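PDB 3DWA: subtilase cytotoxin, subunit B from Escherichia coli, which assembles into the B pentamer of an AB5 toxin and probably binds host cell-surface glycans, including a non-human one. Local coordinates for residues Gly81-Tyr85 with Pro86-Lys90. Numbering follows the deposited sequence.
Sequences GVWTY and PPFVK
Tyr85 lays one face of its phenol ring over Pro87, the second residue of the short helix it precedes. Pro87 CD sits 3.6 Å from the centroid of the Tyr85 ring, a CH-pi contact almost directly over the ring centre, and Pro87 CG lies 3.6 Å from Tyr85 CE2. Tyr85 CG is anti to the backbone N (chi1 -174°), which leaves it beside the carbonyl carbon, and there the side chain crosses that of Pro87 at about a right angle. Tyr85 occupies the N-cap position, and Tyr85 O accepts the first i to i+4 bond of the helix, from Val89 N at 2.9 Å. Pro86 and Pro87 suit this first turn, where the backbone nitrogens need no N-H to donate within the helix.

The side chain of Phe88 leaves its backbone toward the loop and lies side by side with that of Trp83, pointing the same way. Phe88 CB packs 3.8 Å from Tyr85 CD2, and the Phe88 ring turns an edge to the face of the Trp83 five-membered ring in an offset edge-to-face pair, with planes at 62°. Both residues are buried, which suits large apolar rings that meet across the loop-helix junction.

Trp83 continues onto Met47 of strand 41-47 and Ala96 of strand 96-102, while Phe88 reaches Cys45 and, with Tyr85, Ile24 of strand 14-24; Trp2 of a neighbouring subunit packs on Tyr85, Pro87 and Phe88.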
loop_
_atom_site.group_PDB
_atom_site.type_symbol
_atom_site.label_atom_id
_atom_site.label_comp_id
_atom_site.label_asym_id
_atom_site.label_seq_id
_atom_site.Cartn_x
_atom_site.Cartn_y
_atom_site.Cartn_z
ATOM N N GLY C 81 -8.420 20.515 -20.439
ATOM C CA GLY C 81 -7.343 21.360 -20.962
ATOM C C GLY C 81 -6.066 21.436 -20.140
ATOM O O GLY C 81 -5.194 22.265 -20.421
ATOM N N VAL C 82 -5.930 20.561 -19.140
ATOM C CA VAL C 82 -4.752 20.604 -18.268
ATOM C C VAL C 82 -3.512 20.068 -18.977
ATOM O O VAL C 82 -2.455 20.697 -18.933
ATOM C CB VAL C 82 -4.997 19.922 -16.887
ATOM C CG1 VAL C 82 -3.750 19.986 -16.017
ATOM C CG2 VAL C 82 -6.132 20.610 -16.166
ATOM N N TRP C 83 -3.631 18.927 -19.650
ATOM C CA TRP C 83 -2.474 18.359 -20.356
ATOM C C TRP C 83 -2.414 18.977 -21.749
ATOM O O TRP C 83 -3.463 19.172 -22.368
ATOM C CB TRP C 83 -2.537 16.819 -20.384
ATOM C CG TRP C 83 -2.951 16.274 -19.016
ATOM C CD1 TRP C 83 -4.064 15.550 -18.727
ATOM C CD2 TRP C 83 -2.268 16.474 -17.773
ATOM N NE1 TRP C 83 -4.110 15.266 -17.379
ATOM C CE2 TRP C 83 -3.027 15.833 -16.770
ATOM C CE3 TRP C 83 -1.076 17.123 -17.407
ATOM C CZ2 TRP C 83 -2.646 15.840 -15.423
ATOM C CZ3 TRP C 83 -0.707 17.124 -16.073
ATOM C CH2 TRP C 83 -1.492 16.485 -15.100
ATOM N N THR C 84 -1.203 19.280 -22.227
ATOM C CA THR C 84 -1.034 20.087 -23.457
ATOM C C THR C 84 -0.216 19.416 -24.572
ATOM O O THR C 84 -0.428 19.709 -25.756
ATOM C CB THR C 84 -0.473 21.514 -23.177
ATOM O OG1 THR C 84 0.801 21.418 -22.545
ATOM C CG2 THR C 84 -1.391 22.288 -22.269
ATOM N N TYR C 85 0.690 18.505 -24.211
ATOM C CA TYR C 85 1.482 17.781 -25.216
ATOM C C TYR C 85 0.503 17.097 -26.189
ATOM O O TYR C 85 -0.228 16.204 -25.786
ATOM C CB TYR C 85 2.442 16.782 -24.532
ATOM C CG TYR C 85 3.423 16.082 -25.461
ATOM C CD1 TYR C 85 4.349 16.810 -26.215
ATOM C CD2 TYR C 85 3.417 14.682 -25.581
ATOM C CE1 TYR C 85 5.244 16.159 -27.077
ATOM C CE2 TYR C 85 4.297 14.019 -26.429
ATOM C CZ TYR C 85 5.207 14.762 -27.182
ATOM O OH TYR C 85 6.066 14.100 -28.027
ATOM N N PRO C 86 0.495 17.527 -27.482
ATOM C CA PRO C 86 -0.494 17.040 -28.470
ATOM C C PRO C 86 -0.571 15.512 -28.689
ATOM O O PRO C 86 -1.671 14.978 -28.720
ATOM C CB PRO C 86 -0.115 17.793 -29.775
ATOM C CG PRO C 86 0.664 18.976 -29.326
ATOM C CD PRO C 86 1.423 18.507 -28.086
ATOM N N PRO C 87 0.574 14.808 -28.862
ATOM C CA PRO C 87 0.475 13.350 -28.916
ATOM C C PRO C 87 -0.184 12.729 -27.660
ATOM O O PRO C 87 -0.936 11.775 -27.758
ATOM C CB PRO C 87 1.947 12.905 -29.046
ATOM C CG PRO C 87 2.646 14.081 -29.642
ATOM C CD PRO C 87 1.970 15.265 -29.045
ATOM N N PHE C 88 0.113 13.267 -26.489
ATOM C CA PHE C 88 -0.488 12.783 -25.247
ATOM C C PHE C 88 -1.997 13.038 -25.229
ATOM O O PHE C 88 -2.788 12.149 -24.872
ATOM C CB PHE C 88 0.180 13.447 -24.062
ATOM C CG PHE C 88 -0.269 12.923 -22.729
ATOM C CD1 PHE C 88 0.528 12.040 -22.034
ATOM C CD2 PHE C 88 -1.487 13.347 -22.142
ATOM C CE1 PHE C 88 0.127 11.561 -20.779
ATOM C CE2 PHE C 88 -1.875 12.880 -20.872
ATOM C CZ PHE C 88 -1.046 11.976 -20.199
ATOM N N VAL C 89 -2.383 14.247 -25.635
ATOM C CA VAL C 89 -3.792 14.623 -25.695
ATOM C C VAL C 89 -4.572 13.756 -26.695
ATOM O O VAL C 89 -5.704 13.378 -26.407
ATOM C CB VAL C 89 -3.959 16.121 -25.952
ATOM C CG1 VAL C 89 -5.429 16.490 -26.172
ATOM C CG2 VAL C 89 -3.374 16.912 -24.802
ATOM N N LYS C 90 -3.942 13.391 -27.822
ATOM C CA LYS C 90 -4.601 12.576 -28.872
ATOM C C LYS C 90 -4.849 11.126 -28.444
ATOM O O LYS C 90 -5.931 10.571 -28.665
ATOM C CB LYS C 90 -3.766 12.556 -30.168
ATOM C CG LYS C 90 -4.465 11.776 -31.307
ATOM C CD LYS C 90 -3.575 11.443 -32.513
ATOM C CE LYS C 90 -3.731 12.495 -33.599
ATOM N NZ LYS C 90 -3.147 13.800 -33.119
#